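Local coordinates for adhesion and penetration protein autotransporter (Haemophilus influenzae, PDB 3SYJ) that promotes adherence to and invasion of host cells and bacterial aggregation, and is probably also a serine protease, at residues Leu311-Lys316 and Pro332-Gly337; Val654-Asn659 and Leu709-Thr714; Asn746-Asp751 and His767-Ala772. All blocks are in the same frame, centred on the assembly; numbering follows the deposited sequence.

Contact 1: residues Leu311-Lys316 and Pro332-Gly337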
loop_
_atom_site.group_PDB
_atom_site.type_symbol
_atom_site.label_atom_id
_atom_site.label_comp_id
_atom_site.label_asym_id
_atom_site.label_seq_id
_atom_site.Cartn_x
_atom_site.Cartn_y
_atom_site.Cartn_z
ATOM N N LEU A 311 81.158 -16.557 15.206
ATOM C CA LEU A 311 80.826 -16.527 16.632
ATOM C C LEU A 311 79.773 -17.578 16.972
ATOM O O LEU A 311 78.976 -17.970 16.114
ATOM C CB LEU A 311 80.320 -15.141 17.044
ATOM C CG LEU A 311 81.292 -13.984 16.855
ATOM C CD1 LEU A 311 80.698 -12.681 17.371
ATOM C CD2 LEU A 311 82.594 -14.307 17.556
ATOM N N PRO A 312 79.760 -18.027 18.238
ATOM C CA PRO A 312 78.821 -19.058 18.694
ATOM C C PRO A 312 77.386 -18.551 18.657
ATOM O O PRO A 312 77.135 -17.377 18.946
ATOM C CB PRO A 312 79.236 -19.299 20.152
ATOM C CG PRO A 312 80.571 -18.648 20.312
ATOM C CD PRO A 312 80.606 -17.528 19.333
ATOM N N LEU A 313 76.457 -19.431 18.304
ATOM C CA LEU A 313 75.044 -19.098 18.337
ATOM C C LEU A 313 74.587 -18.838 19.780
ATOM O O LEU A 313 73.694 -18.023 20.023
ATOM C CB LEU A 313 74.236 -20.233 17.707
ATOM C CG LEU A 313 72.781 -19.926 17.364
ATOM C CD1 LEU A 313 72.674 -18.549 16.720
ATOM C CD2 LEU A 313 72.214 -21.006 16.456
ATOM N N LYS A 314 75.213 -19.537 20.726
ATOM C CA LYS A 314 74.936 -19.366 22.154
ATOM C C LYS A 314 76.220 -19.138 22.940
ATOM O O LYS A 314 77.242 -19.763 22.671
ATOM C CB LYS A 314 74.256 -20.607 22.724
ATOM C CG LYS A 314 73.156 -21.177 21.868
ATOM C CD LYS A 314 71.827 -20.511 22.138
ATOM C CE LYS A 314 70.685 -21.374 21.613
ATOM N NZ LYS A 314 70.747 -21.548 20.128
ATOM N N GLU A 315 76.161 -18.257 23.926
ATOM C CA GLU A 315 77.296 -18.041 24.805
ATOM C C GLU A 315 76.829 -17.426 26.117
ATOM O O GLU A 315 75.710 -16.919 26.213
ATOM C CB GLU A 315 78.331 -17.142 24.131
ATOM C CG GLU A 315 79.731 -17.268 24.708
ATOM C CD GLU A 315 80.763 -16.501 23.900
ATOM O OE1 GLU A 315 81.447 -17.128 23.065
ATOM O OE2 GLU A 315 80.881 -15.273 24.091
ATOM N N LYS A 316 77.689 -17.471 27.127
ATOM C CA LYS A 316 77.365 -16.892 28.419
ATOM C C LYS A 316 77.644 -15.395 28.420
ATOM O O LYS A 316 78.760 -14.959 28.158
ATOM C CB LYS A 316 78.154 -17.587 29.532
ATOM C CG LYS A 316 77.866 -17.061 30.930
ATOM C CD LYS A 316 78.447 -17.992 31.989
ATOM C CE LYS A 316 78.398 -17.367 33.380
ATOM N NZ LYS A 316 78.980 -18.278 34.408
ATOM N N PRO A 332 76.030 -14.147 20.623
ATOM C CA PRO A 332 77.061 -13.236 20.109
ATOM C C PRO A 332 76.967 -13.120 18.590
ATOM O O PRO A 332 77.260 -12.065 18.028
ATOM C CB PRO A 332 78.377 -13.928 20.492
ATOM C CG PRO A 332 78.016 -14.939 21.524
ATOM C CD PRO A 332 76.603 -15.346 21.254
ATOM N N ARG A 333 76.562 -14.209 17.944
ATOM C CA ARG A 333 76.443 -14.277 16.489
ATOM C C ARG A 333 75.347 -13.361 15.942
ATOM O O ARG A 333 75.553 -12.654 14.961
ATOM C CB ARG A 333 76.175 -15.718 16.055
ATOM C CG ARG A 333 75.786 -15.876 14.592
ATOM C CD ARG A 333 75.524 -17.340 14.256
ATOM N NE ARG A 333 76.713 -18.158 14.492
ATOM C CZ ARG A 333 76.768 -19.478 14.344
ATOM N NH1 ARG A 333 75.694 -20.152 13.957
ATOM N NH2 ARG A 333 77.902 -20.127 14.588
ATOM N N LEU A 334 74.178 -13.384 16.574
ATOM C CA LEU A 334 73.058 -12.578 16.113
ATOM C C LEU A 334 73.164 -11.145 16.621
ATOM O O LEU A 334 72.855 -10.203 15.896
ATOM C CB LEU A 334 71.727 -13.202 16.536
ATOM C CG LEU A 334 71.431 -14.593 15.969
ATOM C CD1 LEU A 334 70.126 -15.139 16.522
ATOM C CD2 LEU A 334 71.380 -14.572 14.459
ATOM N N ASN A 335 73.610 -10.981 17.864
ATOM C CA ASN A 335 73.680 -9.650 18.457
ATOM C C ASN A 335 74.706 -8.770 17.778
ATOM O O ASN A 335 74.720 -7.552 17.987
ATOM C CB ASN A 335 73.992 -9.706 19.953
ATOM C CG ASN A 335 74.069 -8.320 20.575
ATOM O OD1 ASN A 335 73.079 -7.582 20.606
ATOM N ND2 ASN A 335 75.250 -7.952 21.055
ATOM N N ASN A 336 75.576 -9.383 16.980
ATOM C CA ASN A 336 76.624 -8.628 16.296
ATOM C C ASN A 336 76.056 -7.634 15.286
ATOM O O ASN A 336 76.640 -6.577 15.047
ATOM C CB ASN A 336 77.632 -9.561 15.613
ATOM C CG ASN A 336 78.928 -8.854 15.260
ATOM O OD1 ASN A 336 79.245 -8.662 14.082
ATOM N ND2 ASN A 336 79.675 -8.436 16.282
ATOM N N GLY A 337 74.907 -7.975 14.710
ATOM C CA GLY A 337 74.256 -7.122 13.731
ATOM C C GLY A 337 73.726 -5.827 14.316
ATOM O O GLY A 337 73.090 -5.822 15.367
#

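Contact 2: residues Val654-Asn659 and Leu709-Thr714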
loop_
_atom_site.group_PDB
_atom_site.type_symbol
_atom_site.label_atom_id
_atom_site.label_comp_id
_atom_site.label_asym_id
_atom_site.label_seq_id
_atom_site.Cartn_x
_atom_site.Cartn_y
_atom_site.Cartn_z
ATOM N N VAL A 654 15.588 -18.613 -0.409
ATOM C CA VAL A 654 15.844 -20.014 -0.133
ATOM C C VAL A 654 15.186 -20.839 -1.230
ATOM O O VAL A 654 13.987 -20.703 -1.482
ATOM C CB VAL A 654 15.281 -20.410 1.239
ATOM C CG1 VAL A 654 15.783 -21.781 1.651
ATOM C CG2 VAL A 654 15.661 -19.366 2.273
ATOM N N SER A 655 15.969 -21.683 -1.892
ATOM C CA SER A 655 15.481 -22.375 -3.075
ATOM C C SER A 655 15.821 -23.861 -3.048
ATOM O O SER A 655 16.400 -24.355 -2.081
ATOM C CB SER A 655 16.031 -21.714 -4.340
ATOM O OG SER A 655 17.441 -21.741 -4.353
ATOM N N ASN A 656 15.452 -24.566 -4.114
ATOM C CA ASN A 656 15.601 -26.017 -4.179
ATOM C C ASN A 656 15.058 -26.678 -2.917
ATOM O O ASN A 656 13.939 -26.394 -2.508
ATOM C CB ASN A 656 17.059 -26.392 -4.418
ATOM C CG ASN A 656 17.624 -25.739 -5.659
ATOM O OD1 ASN A 656 17.040 -25.832 -6.740
ATOM N ND2 ASN A 656 18.764 -25.067 -5.513
ATOM N N ASN A 657 15.850 -27.555 -2.308
ATOM C CA ASN A 657 15.471 -28.201 -1.058
ATOM C C ASN A 657 16.193 -27.591 0.134
ATOM O O ASN A 657 16.414 -28.258 1.138
ATOM C CB ASN A 657 15.768 -29.698 -1.113
ATOM C CG ASN A 657 15.030 -30.396 -2.232
ATOM O OD1 ASN A 657 13.808 -30.291 -2.345
ATOM N ND2 ASN A 657 15.770 -31.115 -3.069
ATOM N N ALA A 658 16.558 -26.320 0.019
ATOM C CA ALA A 658 17.313 -25.647 1.066
ATOM C C ALA A 658 16.432 -25.332 2.272
ATOM O O ALA A 658 15.212 -25.477 2.219
ATOM C CB ALA A 658 17.938 -24.378 0.526
ATOM N N ASN A 659 17.056 -24.904 3.361
ATOM C CA ASN A 659 16.309 -24.514 4.545
ATOM C C ASN A 659 16.959 -23.351 5.286
ATOM O O ASN A 659 18.180 -23.210 5.272
ATOM C CB ASN A 659 16.130 -25.712 5.477
ATOM C CG ASN A 659 15.136 -25.435 6.582
ATOM O OD1 ASN A 659 15.346 -24.550 7.419
ATOM N ND2 ASN A 659 14.035 -26.185 6.590
ATOM N N LEU A 709 10.781 -17.913 -0.621
ATOM C CA LEU A 709 10.959 -19.349 -0.729
ATOM C C LEU A 709 10.467 -19.831 -2.087
ATOM O O LEU A 709 9.377 -19.457 -2.532
ATOM C CB LEU A 709 10.197 -20.068 0.385
ATOM C CG LEU A 709 10.479 -19.601 1.807
ATOM C CD1 LEU A 709 9.706 -20.453 2.794
ATOM C CD2 LEU A 709 11.963 -19.683 2.088
ATOM N N THR A 710 11.273 -20.655 -2.749
ATOM C CA THR A 710 10.878 -21.237 -4.025
ATOM C C THR A 710 11.090 -22.745 -3.985
ATOM O O THR A 710 11.596 -23.279 -2.997
ATOM C CB THR A 710 11.646 -20.612 -5.213
ATOM O OG1 THR A 710 13.043 -20.916 -5.108
ATOM C CG2 THR A 710 11.461 -19.097 -5.229
ATOM N N ASP A 711 10.682 -23.427 -5.050
ATOM C CA ASP A 711 10.852 -24.871 -5.156
ATOM C C ASP A 711 10.339 -25.587 -3.916
ATOM O O ASP A 711 9.180 -25.429 -3.551
ATOM C CB ASP A 711 12.318 -25.200 -5.416
ATOM C CG ASP A 711 12.925 -24.309 -6.481
ATOM O OD1 ASP A 711 12.344 -24.224 -7.584
ATOM O OD2 ASP A 711 13.972 -23.683 -6.212
ATOM N N ASN A 712 11.197 -26.370 -3.269
ATOM C CA ASN A 712 10.808 -27.096 -2.065
ATOM C C ASN A 712 11.363 -26.473 -0.796
ATOM O O ASN A 712 11.398 -27.111 0.250
ATOM C CB ASN A 712 11.274 -28.548 -2.137
ATOM C CG ASN A 712 10.489 -29.368 -3.132
ATOM O OD1 ASN A 712 9.585 -28.865 -3.795
ATOM N ND2 ASN A 712 10.834 -30.647 -3.244
ATOM N N ALA A 713 11.796 -25.226 -0.889
ATOM C CA ALA A 713 12.451 -24.569 0.237
ATOM C C ALA A 713 11.562 -24.446 1.476
ATOM O O ALA A 713 10.340 -24.328 1.381
ATOM C CB ALA A 713 12.984 -23.209 -0.183
ATOM N N THR A 714 12.194 -24.479 2.641
ATOM C CA THR A 714 11.490 -24.329 3.904
ATOM C C THR A 714 12.141 -23.231 4.728
ATOM O O THR A 714 13.359 -23.082 4.715
ATOM C CB THR A 714 11.523 -25.637 4.702
ATOM O OG1 THR A 714 10.787 -26.643 3.994
ATOM C CG2 THR A 714 10.904 -25.443 6.075
#

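Contact 3: residues Asn746-Asp751 and His767-Ala772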
loop_
_atom_site.group_PDB
_atom_site.type_symbol
_atom_site.label_atom_id
_atom_site.label_comp_id
_atom_site.label_asym_id
_atom_site.label_seq_id
_atom_site.Cartn_x
_atom_site.Cartn_y
_atom_site.Cartn_z
ATOM N N ASN A 746 3.769 -9.118 5.722
ATOM C CA ASN A 746 2.742 -9.948 5.102
ATOM C C ASN A 746 3.256 -11.297 4.618
ATOM O O ASN A 746 4.458 -11.491 4.440
ATOM C CB ASN A 746 2.093 -9.199 3.939
ATOM C CG ASN A 746 1.586 -7.834 4.344
ATOM O OD1 ASN A 746 0.949 -7.682 5.383
ATOM N ND2 ASN A 746 1.872 -6.828 3.526
ATOM N N ILE A 747 2.330 -12.227 4.403
ATOM C CA ILE A 747 2.646 -13.510 3.792
ATOM C C ILE A 747 1.880 -13.658 2.490
ATOM O O ILE A 747 0.672 -13.444 2.445
ATOM C CB ILE A 747 2.278 -14.680 4.708
ATOM C CG1 ILE A 747 3.054 -14.589 6.022
ATOM C CG2 ILE A 747 2.545 -16.000 4.004
ATOM C CD1 ILE A 747 2.679 -15.658 7.020
ATOM N N ARG A 748 2.587 -14.026 1.430
ATOM C CA ARG A 748 1.984 -14.139 0.109
ATOM C C ARG A 748 2.274 -15.520 -0.471
ATOM O O ARG A 748 3.415 -15.824 -0.801
ATOM C CB ARG A 748 2.548 -13.049 -0.804
ATOM C CG ARG A 748 2.198 -13.188 -2.280
ATOM C CD ARG A 748 0.911 -12.459 -2.635
ATOM N NE ARG A 748 0.663 -12.498 -4.073
ATOM C CZ ARG A 748 0.119 -13.532 -4.713
ATOM N NH1 ARG A 748 -0.243 -14.622 -4.037
ATOM N NH2 ARG A 748 -0.062 -13.478 -6.031
ATOM N N LEU A 749 1.247 -16.356 -0.589
ATOM C CA LEU A 749 1.443 -17.724 -1.058
ATOM C C LEU A 749 0.850 -17.977 -2.436
ATOM O O LEU A 749 -0.300 -17.630 -2.696
ATOM C CB LEU A 749 0.850 -18.723 -0.067
ATOM C CG LEU A 749 1.329 -18.642 1.377
ATOM C CD1 LEU A 749 0.424 -17.714 2.179
ATOM C CD2 LEU A 749 1.339 -20.034 1.980
ATOM N N SER A 750 1.643 -18.598 -3.307
ATOM C CA SER A 750 1.200 -18.988 -4.644
ATOM C C SER A 750 1.426 -20.477 -4.879
ATOM O O SER A 750 2.016 -21.159 -4.045
ATOM C CB SER A 750 1.958 -18.193 -5.704
ATOM O OG SER A 750 1.766 -16.803 -5.521
ATOM N N ASP A 751 0.958 -20.973 -6.020
ATOM C CA ASP A 751 1.193 -22.358 -6.421
ATOM C C ASP A 751 0.739 -23.373 -5.373
ATOM O O ASP A 751 -0.432 -23.420 -5.008
ATOM C CB ASP A 751 2.672 -22.576 -6.759
ATOM C CG ASP A 751 3.170 -21.642 -7.858
ATOM O OD1 ASP A 751 2.419 -21.402 -8.834
ATOM O OD2 ASP A 751 4.315 -21.147 -7.747
ATOM N N HIS A 767 -2.319 -13.638 1.794
ATOM C CA HIS A 767 -2.934 -13.624 0.480
ATOM C C HIS A 767 -2.532 -14.904 -0.255
ATOM O O HIS A 767 -1.352 -15.122 -0.537
ATOM C CB HIS A 767 -2.487 -12.358 -0.263
ATOM C CG HIS A 767 -2.971 -12.267 -1.678
ATOM N ND1 HIS A 767 -4.088 -12.934 -2.133
ATOM C CD2 HIS A 767 -2.501 -11.556 -2.733
ATOM C CE1 HIS A 767 -4.275 -12.655 -3.413
ATOM N NE2 HIS A 767 -3.326 -11.821 -3.800
ATOM N N LEU A 768 -3.511 -15.768 -0.524
ATOM C CA LEU A 768 -3.262 -17.029 -1.218
ATOM C C LEU A 768 -3.896 -17.029 -2.597
ATOM O O LEU A 768 -4.920 -16.384 -2.815
ATOM C CB LEU A 768 -3.843 -18.215 -0.448
ATOM C CG LEU A 768 -3.729 -18.326 1.064
ATOM C CD1 LEU A 768 -4.756 -17.435 1.741
ATOM C CD2 LEU A 768 -3.915 -19.779 1.465
ATOM N N THR A 769 -3.287 -17.769 -3.519
ATOM C CA THR A 769 -3.874 -18.028 -4.827
ATOM C C THR A 769 -3.535 -19.456 -5.217
ATOM O O THR A 769 -2.834 -20.150 -4.481
ATOM C CB THR A 769 -3.330 -17.087 -5.907
ATOM O OG1 THR A 769 -1.953 -17.392 -6.150
ATOM C CG2 THR A 769 -3.457 -15.634 -5.474
ATOM N N ASP A 770 -4.040 -19.894 -6.364
ATOM C CA ASP A 770 -3.733 -21.225 -6.873
ATOM C C ASP A 770 -4.131 -22.311 -5.873
ATOM O O ASP A 770 -5.289 -22.388 -5.472
ATOM C CB ASP A 770 -2.250 -21.321 -7.244
ATOM C CG ASP A 770 -1.765 -20.099 -8.018
ATOM O OD1 ASP A 770 -2.568 -19.519 -8.780
ATOM O OD2 ASP A 770 -0.588 -19.710 -7.864
ATOM N N SER A 771 -3.181 -23.148 -5.468
ATOM C CA SER A 771 -3.490 -24.247 -4.553
ATOM C C SER A 771 -2.844 -24.063 -3.183
ATOM O O SER A 771 -2.727 -25.018 -2.410
ATOM C CB SER A 771 -3.046 -25.581 -5.155
ATOM O OG SER A 771 -3.497 -25.694 -6.494
ATOM N N ALA A 772 -2.429 -22.833 -2.890
ATOM C CA ALA A 772 -1.723 -22.530 -1.647
ATOM C C ALA A 772 -2.580 -22.814 -0.417
ATOM O O ALA A 772 -3.808 -22.809 -0.489
ATOM C CB ALA A 772 -1.251 -21.085 -1.650
#

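Contact 1: residues Leu311-Lys316 and Pro332-Gly337
Arg333 reaches back across Leu311 and takes its carbonyl oxygen side-on: NE lies 2.8 Å from Leu311 O and NH2 of Arg333 lies 2.9 Å from the same oxygen. Both N-H groups are bent toward the shared acceptor, with an N-H...O angle of 137° for NE, as expected when two donors of one guanidinium converge on a single atom. The oxygen sits 19° out of the guanidinium plane. The Arg333 side chain leaves the backbone with CG anti to N and stays extended until it folds at chi3 (-60°), which turns the guanidinium back onto the Leu311 carbonyl. Over one face of that group, toward its rim, comes the backbone N of Leu313, while the Leu313 side chain slants across the arginine stem, with CD1 of Leu313 4.0 Å from CD of Arg333. The same methyl continues to Leu334, 4.2 Å from its CG.

On the other flank, the Pro332 ring is wedged between backbone and side chains. Its CD is 3.1 Å from Pro312 O, and its CG is 3.4 Å from CB of Glu315, whose extended side chain runs obliquely past the ring. From Leu311, CD1 reaches over to the Pro332 carbonyl, 3.6 Å from its O. A weak bond from Arg333 N to Pro312 O adds a backbone link.

Segment 311-316 runs into strand 315-316, which pairs antiparallel with strand 329-330, and segment 332-337 follows after Ser331, whose OG bonds to Leu313 O. Away from the annotated sites, the contact joins the foot of this excursion to the short helical turn at 332-335. Two N-H donors on one oxygen fix the rotation of the Arg333 head group and probably polarise the Leu311 carbonyl, while the Pro332 ring packs against Pro312 O and Glu315 CB.

Contact 2: residues Val654-Asn659 and Leu709-Thr714
Two successive coils of the beta-solenoid turn the same corner here, each by a type II' beta turn, Ser655 to Ala658 in one and Thr710 to Ala713 in the next. Both turns are closed by a backbone bond of 2.9 Å, from Ala658 N to Ser655 O and from Ala713 N to Thr710 O. The stack is in register, because parallel bridges pair Val654 with Leu709 before the corner and Asn659 with Thr714 after it. Thr710 N donates to Val654 O at 3.0 Å in a nearly straight bond, and Thr714 N to Ala658 O at 3.2 Å.

Asp711 makes the principal side-chain link. Its OD2 accepts from Asn656 N at 2.7 Å, met on the anti side and 16° out of the carboxylate plane. CG of Asp711 is anti to its own carbonyl carbon, a setting that carries the carboxylate to the backbone of the neighbouring turn. The Asn656 amide lies beside it, pointing the same way with its plane only 9° from that of the carboxylate, and its ND2 bonds to Lys635 O of the coil on the other side. This repetition of corner upon corner is the ladder-like stacking of the right-handed beta-helix found in autotransporter passenger domains.

At the apex the Asn657 and Asn712 side chains also run alongside one another, their amide planes 46° apart, and a weak bond joins ND2 of Asn712 to OD1 of Asn657. On the inner side of the corner, Val654 meets the apolar groups of the next coil: its CB lies 3.5 Å from CD2 of Leu709, and its CG1 lies 3.6 Å from CB of Ala713. The Leu709 side chain points in the same direction as Val654 and brings CD2 against it.

Contact 3: residues Asn746-Asp751 and His767-Ala772
With CG anti to the backbone N in both Arg748 and His767 (chi1 170° and 176°), two side chains that the parallel pairing already puts on one face of the sheet run alongside one another. A bend at chi2 of Arg748 then lays the guanidinium by the imidazole. CD2 of His767 lies over one guanidinium face, toward its rim, and 3.6 Å from NE of Arg748; the two planes are 30° apart, which makes the overlap tilted as well as offset. CD of Arg748 adds a 3.5 Å contact to the same CD2.

Beneath this pair the strands form a parallel ladder: Leu749 N donates to His767 O at 2.9 Å, while Leu749 O accepts from Thr769 N at 3.1 Å. On the opposite face Leu749 packs its CB 3.5 Å from CB of Ala772, inside the solenoid, where strand 754-758 adds Ala755.

The ladder runs into a type II' turn from Thr769 to Ala772. Asp770 OD2 accepts from Asp751 N at 2.7 Å through its anti lone pair, and Ser771 N donates to Asp751 O. The two carboxylates lie side by side, with OD1 of Asp751 3.6 Å from OD2 of Asp770. Asp751 OD2 accepts from Asn731 N of the preceding coil. Backbone N-H donors to both carboxylates probably offset the repulsion between these like charges, allowing acidic side chains to stack at the corner.

In the fold
Following the chain from the N-terminal protease domain, contact 1 comes first, closing a short loop of 15 residues that includes the hairpin of strands 315-316 and 329-330. Its helical side touches strand 96-100 of the protease region through Leu334 and Asn335. Contact 2 follows, closing a longer excursion of 49 residues between neighbouring solenoid coils, and contact 3 closes a loop with 15 residues between its segments, its paired residues 19 apart, one coil of the solenoid. The three are in series, so none nest or cross. Contacts 2 and 3, with centres about 16 Å apart, join successive coils; contact 1 lies on the opposite side of the chain's centre, about 66 Å from contact 2, centre to centre.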